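Local coordinates for CHAD domain protein (Streptomyces chartreusis, PDB 6RN5) that probably binds polyphosphate through its helical CHAD domain and also binds copper ions, at residues L260-S265 with V269-D274; A275-V280 with N315-A320. One frame throughout, in Å; residues are numbered along the deposited sequence.

Overall arrangement
Both contacts lie within the CHAD domain, an all-helical part of the chain, and their centres are about 15 Å apart. Contact 1 comes first. It folds the loop between helices 229-244 and 274-295 round a copper ion, at the surface about 21 Å from the centre of the chain. Contact 2 follows, pairing helix 274-295 with helix 305-331 about 9 Å from that centre. D274 ends contact 1 and A275 opens contact 2, so the metal loop runs straight into the packed helix. The two touch by packing where D274 OD1 lies 3.8 Å from H317 CE1. Helix 338-366 reaches both. Its H348 binds the copper. Its R359 joins D274 of contact 1 to H317 of contact 2.

Contact 1: residues L260-S265 with V269-D274; sequences LIHGLS and VPHPQD. With CU (copper (II) ion), chain B; SO4 (sulfate ion), chain H.
H262 and H271 meet at a copper ion, which each binds through NE2. The bond from H262 NE2 to the copper is 2.2 Å. That from H271 NE2 to the copper is shorter, 1.9 Å. The two NE2 atoms are 3.1 Å apart, close because they share the metal and not because they are hydrogen-bonded. The ring planes stand at 75° to each other.

The H262 side chain can be followed outward. CB points toward 269-274, and CG sits between the backbone N and the carbonyl carbon (chi1 64°), which swings the ring across to the other segment. ND1 turns back toward its own segment and donates to G263 O at 2.6 Å, with an N-H...O angle of 159°. The acceptor lies in the ring plane, so this bond fixes the ring's rotation and leaves NE2 for the metal. CE1 lies 3.5 Å from P270 CB. That carbon sits over the centre of one ring face in a CH-pi contact. CD2 lies beside the metal, 3.5 Å from H271 NE2.

H271 is held from its other nitrogen. Its ND1 donates to O4 of a sulfate ion at 3.0 Å, nearly straight and at the ring edge. The backbone N of Q273 and R359 also bind this sulfate, which probably came from the crystallisation liquor. A type I turn from H271 to D274 curls the backbone beside the anion. D274 itself makes salt bridges to R352 and R359 of helix 338-366.

H348 from that helix adds a third imidazole to the copper. Two residues from one loop and one from a helix thus supply the three histidines of the copper site in this phosin.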
loop_
_atom_site.group_PDB
_atom_site.type_symbol
_atom_site.label_atom_id
_atom_site.label_comp_id
_atom_site.label_asym_id
_atom_site.label_seq_id
_atom_site.Cartn_x
_atom_site.Cartn_y
_atom_site.Cartn_z
ATOM N N LEU A 260 9.118 -2.276 3.859
ATOM C CA LEU A 260 7.902 -2.633 4.552
ATOM C C LEU A 260 8.044 -3.894 5.399
ATOM O O LEU A 260 7.316 -4.089 6.364
ATOM C CB LEU A 260 6.778 -2.763 3.542
ATOM C CG LEU A 260 6.607 -1.494 2.719
ATOM C CD1 LEU A 260 5.585 -1.695 1.614
ATOM C CD2 LEU A 260 6.196 -0.334 3.610
ATOM N N ILE A 261 9.000 -4.736 5.087
ATOM C CA ILE A 261 9.292 -5.848 5.959
ATOM C C ILE A 261 10.731 -5.655 6.363
ATOM O O ILE A 261 11.610 -5.648 5.515
ATOM C CB ILE A 261 9.123 -7.204 5.252
ATOM C CG1 ILE A 261 7.785 -7.302 4.526
ATOM C CG2 ILE A 261 9.179 -8.313 6.286
ATOM C CD1 ILE A 261 7.689 -8.494 3.576
ATOM N N HIS A 262 10.947 -5.405 7.644
ATOM C CA HIS A 262 12.292 -5.248 8.217
ATOM C C HIS A 262 12.180 -5.743 9.637
ATOM O O HIS A 262 11.057 -5.794 10.183
ATOM C CB HIS A 262 12.780 -3.774 8.190
ATOM C CG HIS A 262 11.954 -2.842 9.026
ATOM N ND1 HIS A 262 11.913 -2.904 10.402
ATOM C CD2 HIS A 262 11.089 -1.863 8.672
ATOM C CE1 HIS A 262 11.087 -1.984 10.861
ATOM N NE2 HIS A 262 10.573 -1.338 9.829
ATOM N N GLY A 263 13.319 -6.123 10.225
ATOM C CA GLY A 263 13.380 -6.480 11.652
ATOM C C GLY A 263 13.580 -5.263 12.553
ATOM O O GLY A 263 13.543 -4.112 12.095
ATOM N N LEU A 264 13.830 -5.501 13.835
ATOM C CA LEU A 264 13.904 -4.405 14.801
ATOM C C LEU A 264 15.014 -4.622 15.813
ATOM O O LEU A 264 14.913 -5.514 16.649
ATOM C CB LEU A 264 12.549 -4.243 15.542
ATOM C CG LEU A 264 11.342 -3.510 14.909
ATOM C CD1 LEU A 264 10.226 -3.357 15.935
ATOM C CD2 LEU A 264 11.702 -2.126 14.363
ATOM N N SER A 265 16.060 -3.795 15.724
ATOM C CA SER A 265 17.126 -3.695 16.748
ATOM C C SER A 265 17.390 -2.219 17.088
ATOM O O SER A 265 17.063 -1.338 16.283
ATOM C CB SER A 265 18.441 -4.302 16.243
ATOM O OG SER A 265 18.218 -5.318 15.294
ATOM N N VAL A 269 18.590 1.069 11.565
ATOM C CA VAL A 269 17.929 2.302 11.144
ATOM C C VAL A 269 16.917 1.909 10.073
ATOM O O VAL A 269 17.235 1.937 8.886
ATOM C CB VAL A 269 18.896 3.334 10.554
ATOM C CG1 VAL A 269 18.136 4.629 10.275
ATOM C CG2 VAL A 269 20.081 3.570 11.489
ATOM N N PRO A 270 15.693 1.520 10.479
ATOM C CA PRO A 270 14.793 0.943 9.470
ATOM C C PRO A 270 14.290 1.956 8.410
ATOM O O PRO A 270 14.157 1.597 7.250
ATOM C CB PRO A 270 13.664 0.332 10.320
ATOM C CG PRO A 270 13.659 1.130 11.577
ATOM C CD PRO A 270 15.072 1.568 11.821
ATOM N N HIS A 271 14.109 3.221 8.791
ATOM C CA HIS A 271 13.525 4.241 7.908
ATOM C C HIS A 271 14.406 5.486 7.944
ATOM O O HIS A 271 14.055 6.483 8.548
ATOM C CB HIS A 271 12.082 4.515 8.375
ATOM C CG HIS A 271 11.212 3.296 8.292
ATOM N ND1 HIS A 271 10.863 2.732 7.085
ATOM C CD2 HIS A 271 10.685 2.495 9.243
ATOM C CE1 HIS A 271 10.130 1.655 7.290
ATOM N NE2 HIS A 271 10.009 1.476 8.593
ATOM N N PRO A 272 15.576 5.416 7.276
ATOM C CA PRO A 272 16.622 6.426 7.432
ATOM C C PRO A 272 16.234 7.794 6.915
ATOM O O PRO A 272 16.578 8.797 7.536
ATOM C CB PRO A 272 17.799 5.844 6.618
ATOM C CG PRO A 272 17.187 4.802 5.712
ATOM C CD PRO A 272 16.041 4.254 6.486
ATOM N N GLN A 273 15.518 7.835 5.798
ATOM C CA GLN A 273 15.003 9.095 5.268
ATOM C C GLN A 273 14.039 9.824 6.180
ATOM O O GLN A 273 13.845 11.012 5.999
ATOM C CB GLN A 273 14.325 8.892 3.932
ATOM C CG GLN A 273 15.291 8.492 2.838
ATOM C CD GLN A 273 14.643 8.484 1.468
ATOM O OE1 GLN A 273 13.930 9.419 1.091
ATOM N NE2 GLN A 273 14.893 7.426 0.710
ATOM N N ASP A 274 13.439 9.159 7.155
ATOM C CA ASP A 274 12.591 9.902 8.103
ATOM C C ASP A 274 13.356 11.049 8.778
ATOM O O ASP A 274 12.764 12.098 9.037
ATOM C CB ASP A 274 12.010 8.986 9.200
ATOM C CG ASP A 274 10.805 8.137 8.704
ATOM O OD1 ASP A 274 10.512 8.101 7.505
ATOM O OD2 ASP A 274 10.182 7.484 9.530
HETATM CU CU CU B . 9.051 0.233 9.736
HETATM S S SO4 H . 12.438 5.562 4.457
HETATM O O1 SO4 H . 13.931 5.469 4.391
HETATM O O2 SO4 H . 12.162 6.575 5.530
HETATM O O3 SO4 H . 11.851 6.117 3.237
HETATM O O4 SO4 H . 11.852 4.173 4.658
#

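Contact 2: residues A275-V280 with N315-A320; sequences APWHQV and NRHRDA. With SO4 (sulfate ion), chain F.
H317 touches both W277 and H278 of the neighbouring helix, and the three form an aromatic cluster. W277 CB lies over one face of the H317 ring, 3.8 Å from its centroid, in a CH-pi contact. The indole's five-membered ring is nearly parallel to the imidazole but slid aside. H278 NE2 reaches the ring edge of H317 and lies 3.0 Å from its ND1. This hydrogen bond is weak and bent, at 121°. CG of H317 is anti to the backbone N (chi1 -175°), which carries the ring across to helix 274-295.

CG of R318, the next residue, lies over one face of the H278 ring, 4.2 Å from the centroid. The chain then bends away, and NE makes a salt bridge to D319 OD1 whose hydrogen bond is weak. The guanidinium reaches a sulfate ion by long, weak bonds, and R281 binds the same ion.

Outside the pair, R359 of helix 338-366 hydrogen-bonds to H317 NE2 and makes a cation-pi contact with W277. Replacing H317 by an alanine would probably leave the NE of R359 without its partner, remove the weak bond to H278 NE2 and open a gap beside W277.

R359 NE can only donate, so H317 NE2 accepts. A neutral H317 would then carry its proton on ND1, and the nearby arginines would probably disfavour a second proton.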
loop_
_atom_site.group_PDB
_atom_site.type_symbol
_atom_site.label_atom_id
_atom_site.label_comp_id
_atom_site.label_asym_id
_atom_site.label_seq_id
_atom_site.Cartn_x
_atom_site.Cartn_y
_atom_site.Cartn_z
ATOM N N ALA A 275 14.648 10.850 9.084
ATOM C CA ALA A 275 15.370 11.835 9.921
ATOM C C ALA A 275 15.468 13.209 9.244
ATOM O O ALA A 275 15.137 14.193 9.841
ATOM C CB ALA A 275 16.749 11.322 10.380
ATOM N N PRO A 276 15.868 13.265 7.973
ATOM C CA PRO A 276 15.885 14.610 7.363
ATOM C C PRO A 276 14.518 15.327 7.309
ATOM O O PRO A 276 14.459 16.539 7.468
ATOM C CB PRO A 276 16.420 14.358 5.948
ATOM C CG PRO A 276 16.663 12.869 5.826
ATOM C CD PRO A 276 16.635 12.270 7.196
ATOM N N TRP A 277 13.449 14.580 7.069
ATOM C CA TRP A 277 12.070 15.116 7.096
ATOM C C TRP A 277 11.638 15.637 8.477
ATOM O O TRP A 277 11.005 16.697 8.608
ATOM C CB TRP A 277 11.097 14.046 6.637
ATOM C CG TRP A 277 11.214 13.811 5.198
ATOM C CD1 TRP A 277 12.036 12.930 4.572
ATOM C CD2 TRP A 277 10.497 14.484 4.170
ATOM N NE1 TRP A 277 11.868 13.004 3.221
ATOM C CE2 TRP A 277 10.931 13.959 2.949
ATOM C CE3 TRP A 277 9.532 15.473 4.168
ATOM C CZ2 TRP A 277 10.431 14.380 1.752
ATOM C CZ3 TRP A 277 9.026 15.891 2.961
ATOM C CH2 TRP A 277 9.472 15.353 1.781
ATOM N N HIS A 278 12.017 14.895 9.501
ATOM C CA HIS A 278 11.726 15.320 10.863
ATOM C C HIS A 278 12.549 16.505 11.276
ATOM O O HIS A 278 12.067 17.351 12.049
ATOM C CB HIS A 278 11.848 14.164 11.851
ATOM C CG HIS A 278 10.798 13.113 11.628
ATOM N ND1 HIS A 278 10.889 11.830 12.134
ATOM C CD2 HIS A 278 9.665 13.143 10.886
ATOM C CE1 HIS A 278 9.836 11.133 11.746
ATOM N NE2 HIS A 278 9.077 11.902 10.984
ATOM N N GLN A 279 13.766 16.604 10.749
ATOM C CA GLN A 279 14.550 17.840 10.935
ATOM C C GLN A 279 13.917 19.049 10.239
ATOM O O GLN A 279 13.815 20.120 10.795
ATOM C CB GLN A 279 15.991 17.629 10.451
ATOM C CG GLN A 279 16.938 18.743 10.863
ATOM C CD GLN A 279 16.874 19.020 12.366
ATOM O OE1 GLN A 279 16.671 18.098 13.185
ATOM N NE2 GLN A 279 17.053 20.280 12.738
ATOM N N VAL A 280 13.479 18.877 9.019
ATOM C CA VAL A 280 12.725 19.914 8.373
ATOM C C VAL A 280 11.461 20.307 9.161
ATOM O O VAL A 280 11.156 21.488 9.251
ATOM C CB VAL A 280 12.434 19.534 6.920
ATOM C CG1 VAL A 280 11.308 20.346 6.310
ATOM C CG2 VAL A 280 13.719 19.704 6.111
ATOM N N ASN A 315 3.512 17.110 10.296
ATOM C CA ASN A 315 2.979 16.428 11.497
ATOM C C ASN A 315 2.402 15.040 11.163
ATOM O O ASN A 315 2.523 14.112 11.945
ATOM C CB ASN A 315 1.903 17.245 12.205
ATOM C CG ASN A 315 2.431 18.503 12.881
ATOM O OD1 ASN A 315 3.647 18.669 13.149
ATOM N ND2 ASN A 315 1.509 19.407 13.173
ATOM N N ARG A 316 1.766 14.898 10.021
ATOM C CA ARG A 316 1.229 13.619 9.654
ATOM C C ARG A 316 2.372 12.677 9.380
ATOM O O ARG A 316 2.316 11.503 9.718
ATOM C CB ARG A 316 0.269 13.758 8.471
ATOM C CG ARG A 316 -1.119 14.226 8.948
ATOM C CD ARG A 316 -1.791 15.221 8.021
ATOM N NE ARG A 316 -1.870 14.765 6.631
ATOM C CZ ARG A 316 -1.685 15.534 5.548
ATOM N NH1 ARG A 316 -1.375 16.824 5.647
ATOM N NH2 ARG A 316 -1.786 14.988 4.337
ATOM N N HIS A 317 3.428 13.200 8.765
ATOM C CA HIS A 317 4.629 12.419 8.497
ATOM C C HIS A 317 5.172 11.809 9.797
ATOM O O HIS A 317 5.453 10.637 9.897
ATOM C CB HIS A 317 5.662 13.301 7.810
ATOM C CG HIS A 317 6.895 12.576 7.379
ATOM N ND1 HIS A 317 7.794 12.054 8.273
ATOM C CD2 HIS A 317 7.376 12.284 6.154
ATOM C CE1 HIS A 317 8.789 11.481 7.612
ATOM N NE2 HIS A 317 8.566 11.608 6.328
ATOM N N ARG A 318 5.308 12.638 10.795
ATOM C CA ARG A 318 5.851 12.251 12.058
ATOM C C ARG A 318 4.915 11.281 12.770
ATOM O O ARG A 318 5.367 10.260 13.263
ATOM C CB ARG A 318 6.083 13.504 12.909
ATOM C CG ARG A 318 6.954 13.285 14.138
ATOM C CD ARG A 318 6.157 12.907 15.351
ATOM N NE ARG A 318 5.196 13.938 15.737
ATOM C CZ ARG A 318 5.361 14.801 16.743
ATOM N NH1 ARG A 318 6.465 14.807 17.500
ATOM N NH2 ARG A 318 4.392 15.661 17.004
ATOM N N ASP A 319 3.621 11.601 12.803
ATOM C CA ASP A 319 2.643 10.754 13.445
ATOM C C ASP A 319 2.555 9.420 12.728
ATOM O O ASP A 319 2.512 8.383 13.381
ATOM C CB ASP A 319 1.230 11.407 13.487
ATOM C CG ASP A 319 1.161 12.635 14.420
ATOM O OD1 ASP A 319 2.079 12.876 15.233
ATOM O OD2 ASP A 319 0.192 13.391 14.302
ATOM N N ALA A 320 2.502 9.428 11.397
ATOM C CA ALA A 320 2.420 8.153 10.676
ATOM C C ALA A 320 3.698 7.321 10.898
ATOM O O ALA A 320 3.664 6.080 11.046
ATOM C CB ALA A 320 2.176 8.402 9.195
HETATM S S SO4 F . 6.438 18.038 19.634
HETATM O O1 SO4 F . 6.770 19.028 20.703
HETATM O O2 SO4 F . 5.173 18.422 18.995
HETATM O O3 SO4 F . 7.523 17.954 18.577
HETATM O O4 SO4 F . 6.210 16.747 20.320
#